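Local coordinates for protein histidine acid phosphatase (Bifidobacterium longum subsp. infantis, PDB 6RXD) that probably removes phosphate groups from inositol polyphosphates such as phytate, and from 2,3-bisphosphoglycerate, as a histidine acid phosphatase of the MINPP1 subfamily, at residues A[33-45]-A[374-386]. Residues are numbered along the deposited sequence; the frame is centred on the assembly and turned at random.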
loop_
_atom_site.group_PDB
_atom_site.type_symbol
_atom_site.label_atom_id
_atom_site.label_comp_id
_atom_site.label_asym_id
_atom_site.label_seq_id
_atom_site.Cartn_x
_atom_site.Cartn_y
_atom_site.Cartn_z
ATOM N N GLY A 33 1.063 22.779 28.423
ATOM C CA GLY A 33 0.715 21.910 29.535
ATOM C C GLY A 33 0.577 20.449 29.158
ATOM O O GLY A 33 0.481 19.584 30.033
ATOM N N TYR A 34 0.555 20.167 27.857
ATOM C CA TYR A 34 0.395 18.790 27.380
ATOM C C TYR A 34 1.734 18.165 26.991
ATOM O O TYR A 34 2.537 18.789 26.299
ATOM C CB TYR A 34 -0.604 18.745 26.206
ATOM C CG TYR A 34 -2.034 19.017 26.635
ATOM C CD1 TYR A 34 -2.954 17.982 26.739
ATOM C CD2 TYR A 34 -2.453 20.307 26.956
ATOM C CE1 TYR A 34 -4.268 18.216 27.137
ATOM C CE2 TYR A 34 -3.773 20.552 27.361
ATOM C CZ TYR A 34 -4.662 19.502 27.460
ATOM O OH TYR A 34 -5.964 19.734 27.864
ATOM N N GLY A 35 1.965 16.935 27.448
ATOM C CA GLY A 35 3.184 16.201 27.145
ATOM C C GLY A 35 2.853 14.843 26.549
ATOM O O GLY A 35 1.744 14.332 26.735
ATOM N N PRO A 36 3.814 14.246 25.832
ATOM C CA PRO A 36 3.560 13.005 25.090
ATOM C C PRO A 36 3.332 11.800 26.003
ATOM O O PRO A 36 4.060 11.637 26.988
ATOM C CB PRO A 36 4.858 12.810 24.300
ATOM C CG PRO A 36 5.911 13.511 25.126
ATOM C CD PRO A 36 5.204 14.720 25.670
ATOM N N ILE A 37 2.339 10.966 25.686
ATOM C CA ILE A 37 2.143 9.706 26.419
ATOM C C ILE A 37 2.083 8.452 25.531
ATOM O O ILE A 37 2.237 7.339 26.025
ATOM C CB ILE A 37 0.885 9.723 27.303
ATOM C CG1 ILE A 37 -0.366 9.995 26.461
ATOM C CG2 ILE A 37 1.021 10.762 28.420
ATOM C CD1 ILE A 37 -1.665 9.613 27.175
ATOM N N TYR A 38 1.843 8.614 24.231
ATOM C CA TYR A 38 1.663 7.446 23.377
ATOM C C TYR A 38 1.837 7.825 21.917
ATOM O O TYR A 38 1.569 8.963 21.532
ATOM C CB TYR A 38 0.261 6.846 23.613
ATOM C CG TYR A 38 -0.014 5.568 22.846
ATOM C CD1 TYR A 38 0.596 4.364 23.210
ATOM C CD2 TYR A 38 -0.897 5.560 21.768
ATOM C CE1 TYR A 38 0.347 3.187 22.497
ATOM C CE2 TYR A 38 -1.156 4.396 21.063
ATOM C CZ TYR A 38 -0.533 3.224 21.420
ATOM O OH TYR A 38 -0.803 2.076 20.692
ATOM N N THR A 39 2.293 6.880 21.104
ATOM C CA THR A 39 2.215 7.067 19.657
ATOM C C THR A 39 1.909 5.739 18.984
ATOM O O THR A 39 2.156 4.686 19.560
ATOM C CB THR A 39 3.507 7.682 19.088
ATOM O OG1 THR A 39 3.304 8.038 17.711
ATOM C CG2 THR A 39 4.686 6.705 19.203
ATOM N N GLU A 40 1.355 5.766 17.774
ATOM C CA GLU A 40 1.064 4.504 17.100
ATOM C C GLU A 40 0.974 4.689 15.602
ATOM O O GLU A 40 0.843 5.804 15.112
ATOM C CB GLU A 40 -0.232 3.887 17.619
ATOM C CG GLU A 40 -1.448 4.750 17.386
ATOM C CD GLU A 40 -2.715 4.071 17.818
ATOM O OE1 GLU A 40 -2.808 2.831 17.699
ATOM O OE2 GLU A 40 -3.624 4.781 18.299
ATOM N N SER A 41 1.044 3.578 14.882
ATOM C CA SER A 41 1.109 3.648 13.430
ATOM C C SER A 41 0.524 2.415 12.779
ATOM O O SER A 41 0.417 1.351 13.396
ATOM C CB SER A 41 2.566 3.772 12.995
ATOM O OG SER A 41 3.226 2.539 13.201
ATOM N N MET A 42 0.139 2.557 11.518
ATOM C CA MET A 42 0.004 1.387 10.661
ATOM C C MET A 42 0.581 1.795 9.321
ATOM O O MET A 42 0.241 2.854 8.782
ATOM C CB MET A 42 -1.457 0.942 10.517
ATOM C CG MET A 42 -1.636 -0.353 9.705
ATOM S SD MET A 42 -1.644 -0.116 7.901
ATOM C CE MET A 42 -3.197 0.767 7.670
ATOM N N ALA A 43 1.460 0.957 8.790
ATOM C CA ALA A 43 2.115 1.230 7.520
ATOM C C ALA A 43 1.998 0.044 6.594
ATOM O O ALA A 43 2.113 -1.110 7.019
ATOM C CB ALA A 43 3.599 1.559 7.745
ATOM N N ARG A 44 1.763 0.336 5.318
ATOM C CA ARG A 44 1.861 -0.660 4.266
ATOM C C ARG A 44 3.324 -1.058 4.096
ATOM O O ARG A 44 4.226 -0.279 4.394
ATOM C CB ARG A 44 1.329 -0.045 2.968
ATOM C CG ARG A 44 1.343 -0.978 1.768
ATOM C CD ARG A 44 0.971 -0.248 0.495
ATOM N NE ARG A 44 0.955 -1.180 -0.625
ATOM C CZ ARG A 44 0.898 -0.815 -1.898
ATOM N NH1 ARG A 44 0.880 0.480 -2.222
ATOM N NH2 ARG A 44 0.889 -1.745 -2.840
ATOM N N HIS A 45 3.560 -2.280 3.638
ATOM C CA HIS A 45 4.923 -2.719 3.332
ATOM C C HIS A 45 5.549 -1.793 2.287
ATOM O O HIS A 45 4.853 -1.058 1.581
ATOM C CB HIS A 45 4.885 -4.150 2.797
ATOM C CG HIS A 45 4.125 -4.275 1.514
ATOM N ND1 HIS A 45 4.644 -3.881 0.299
ATOM C CD2 HIS A 45 2.869 -4.717 1.264
ATOM C CE1 HIS A 45 3.741 -4.079 -0.647
ATOM N NE2 HIS A 45 2.657 -4.587 -0.087
ATOM N N LEU A 374 -9.328 -2.449 13.007
ATOM C CA LEU A 374 -8.087 -1.685 13.112
ATOM C C LEU A 374 -8.345 -0.331 13.766
ATOM O O LEU A 374 -7.594 0.103 14.650
ATOM C CB LEU A 374 -7.445 -1.492 11.738
ATOM C CG LEU A 374 -6.151 -0.670 11.748
ATOM C CD1 LEU A 374 -5.101 -1.295 12.665
ATOM C CD2 LEU A 374 -5.623 -0.551 10.322
ATOM N N LEU A 375 -9.412 0.336 13.343
ATOM C CA LEU A 375 -9.810 1.593 13.974
ATOM C C LEU A 375 -10.139 1.358 15.452
ATOM O O LEU A 375 -9.737 2.144 16.309
ATOM C CB LEU A 375 -10.998 2.223 13.240
ATOM C CG LEU A 375 -11.533 3.529 13.840
ATOM C CD1 LEU A 375 -10.405 4.543 14.046
ATOM C CD2 LEU A 375 -12.605 4.097 12.918
ATOM N N ASP A 376 -10.841 0.266 15.753
ATOM C CA ASP A 376 -11.078 -0.111 17.147
ATOM C C ASP A 376 -9.760 -0.228 17.905
ATOM O O ASP A 376 -9.640 0.259 19.027
ATOM C CB ASP A 376 -11.823 -1.452 17.256
ATOM C CG ASP A 376 -13.293 -1.354 16.880
ATOM O OD1 ASP A 376 -13.823 -0.228 16.755
ATOM O OD2 ASP A 376 -13.924 -2.426 16.730
ATOM N N ASP A 377 -8.767 -0.875 17.306
ATOM C CA ASP A 377 -7.503 -1.079 18.008
ATOM C C ASP A 377 -6.697 0.212 18.138
ATOM O O ASP A 377 -5.959 0.391 19.115
ATOM C CB ASP A 377 -6.641 -2.143 17.322
ATOM C CG ASP A 377 -5.637 -2.759 18.271
ATOM O OD1 ASP A 377 -6.075 -3.315 19.300
ATOM O OD2 ASP A 377 -4.416 -2.665 18.016
ATOM N N PHE A 378 -6.831 1.100 17.158
ATOM C CA PHE A 378 -6.170 2.409 17.234
ATOM C C PHE A 378 -6.641 3.140 18.485
ATOM O O PHE A 378 -5.855 3.794 19.171
ATOM C CB PHE A 378 -6.431 3.255 15.977
ATOM C CG PHE A 378 -5.262 3.312 15.022
ATOM C CD1 PHE A 378 -4.600 4.519 14.787
ATOM C CD2 PHE A 378 -4.818 2.169 14.374
ATOM C CE1 PHE A 378 -3.519 4.589 13.909
ATOM C CE2 PHE A 378 -3.732 2.224 13.487
ATOM C CZ PHE A 378 -3.086 3.437 13.260
ATOM N N LEU A 379 -7.921 3.007 18.805
ATOM C CA LEU A 379 -8.467 3.682 19.979
ATOM C C LEU A 379 -8.197 2.876 21.244
ATOM O O LEU A 379 -7.850 3.433 22.289
ATOM C CB LEU A 379 -9.969 3.927 19.799
ATOM C CG LEU A 379 -10.284 4.923 18.675
ATOM C CD1 LEU A 379 -11.742 4.825 18.245
ATOM C CD2 LEU A 379 -9.938 6.358 19.084
ATOM N N ASN A 380 -8.345 1.557 21.147
ATOM C CA ASN A 380 -8.186 0.695 22.319
ATOM C C ASN A 380 -6.776 0.709 22.902
ATOM O O ASN A 380 -6.606 0.603 24.115
ATOM C CB ASN A 380 -8.593 -0.745 21.999
ATOM C CG ASN A 380 -10.096 -0.927 21.913
ATOM O OD1 ASN A 380 -10.861 -0.113 22.428
ATOM N ND2 ASN A 380 -10.528 -2.006 21.261
ATOM N N THR A 381 -5.765 0.802 22.046
ATOM C CA THR A 381 -4.391 0.832 22.536
ATOM C C THR A 381 -4.067 2.174 23.196
ATOM O O THR A 381 -3.204 2.243 24.078
ATOM C CB THR A 381 -3.340 0.491 21.444
ATOM O OG1 THR A 381 -3.434 1.430 20.373
ATOM C CG2 THR A 381 -3.527 -0.922 20.908
ATOM N N ILE A 382 -4.750 3.238 22.777
ATOM C CA ILE A 382 -4.623 4.508 23.479
ATOM C C ILE A 382 -5.212 4.341 24.879
ATOM O O ILE A 382 -4.573 4.698 25.869
ATOM C CB ILE A 382 -5.329 5.661 22.742
ATOM C CG1 ILE A 382 -4.635 5.939 21.414
ATOM C CG2 ILE A 382 -5.318 6.933 23.597
ATOM C CD1 ILE A 382 -5.424 6.915 20.508
ATOM N N ASP A 383 -6.422 3.789 24.966
ATOM C CA ASP A 383 -7.039 3.546 26.270
ATOM C C ASP A 383 -6.134 2.713 27.182
ATOM O O ASP A 383 -5.995 3.019 28.371
ATOM C CB ASP A 383 -8.391 2.843 26.124
ATOM C CG ASP A 383 -9.482 3.756 25.618
ATOM O OD1 ASP A 383 -9.392 4.991 25.803
ATOM O OD2 ASP A 383 -10.453 3.223 25.035
ATOM N N ALA A 384 -5.518 1.663 26.644
ATOM C CA ALA A 384 -4.650 0.808 27.466
ATOM C C ALA A 384 -3.532 1.610 28.129
ATOM O O ALA A 384 -3.188 1.381 29.289
ATOM C CB ALA A 384 -4.061 -0.324 26.636
ATOM N N ARG A 385 -2.975 2.559 27.384
ATOM C CA ARG A 385 -1.891 3.405 27.878
ATOM C C ARG A 385 -2.409 4.435 28.880
ATOM O O ARG A 385 -1.867 4.580 29.984
ATOM C CB ARG A 385 -1.202 4.105 26.696
ATOM C CG ARG A 385 -0.140 5.132 27.078
ATOM C CD ARG A 385 0.935 4.562 28.011
ATOM N NE ARG A 385 1.969 5.554 28.293
ATOM C CZ ARG A 385 2.882 5.428 29.249
ATOM N NH1 ARG A 385 2.877 4.351 30.027
ATOM N NH2 ARG A 385 3.793 6.379 29.434
ATOM N N VAL A 386 -3.463 5.147 28.488
ATOM C CA VAL A 386 -4.104 6.139 29.358
ATOM C C VAL A 386 -4.510 5.486 30.674
ATOM O O VAL A 386 -4.383 6.087 31.748
ATOM C CB VAL A 386 -5.331 6.765 28.662
ATOM C CG1 VAL A 386 -6.136 7.632 29.641
ATOM C CG2 VAL A 386 -4.886 7.585 27.451
HETATM O O HOH W 1 4.677 9.329 28.778
#
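Tyr38 and Thr381 meet through their hydroxyls. OH of Tyr38 and OG1 of Thr381 are 2.7 Å apart and share a hydrogen bond, which either could donate. Tyr38 OH has a second partner in Thr394 of strand 391-398. With CG anti to the backbone N (chi1 -176°), the ring lies along the helix, back toward its N-terminal end, and brings OH to Thr381; O of Thr381 lies over one face, toward the rim. CD2 of the ring also packs on CG1 of Ile382, at 3.8 Å. A phenylalanine in place of Tyr38 would probably keep this packing but leave the hydroxyls of Thr381 and Thr394 without their shared partner.

Arg385 serves the backbone near the start of the strand. Its NE donates to O of Ile37 at 2.9 Å, in the carbonyl plane. NH2 donates to a water that in turn donates to O of Pro36, and NH1 goes to O of Gly389. All three guanidinium nitrogens thus have an acceptor. Ile37 and Tyr38 form a classic beta bulge opposite Val450, and the first of these two supplies the carbonyl used by NE. Strand 34-44 belongs to the mixed sheet of the histidine phosphatase fold, between strands 391-398 and 445-453. Helix 374-386 packs on it and runs roughly antiparallel, at 143°.

The carboxylate of Glu40 is buried and stacks on one face of the Phe378 ring, the two planes 17° apart. Its OE1 makes a salt bridge to Arg396, which also pairs with Asp377. OE2 of Glu40 lies 2.6 Å from O of Phe378, two oxygens close enough that the acid is probably protonated, despite the arginine at OE1. Beyond the ring, CB of Met42 sits at the edge of Phe378, and CE of Met42 reaches CD2 of Leu374 at 3.8 Å.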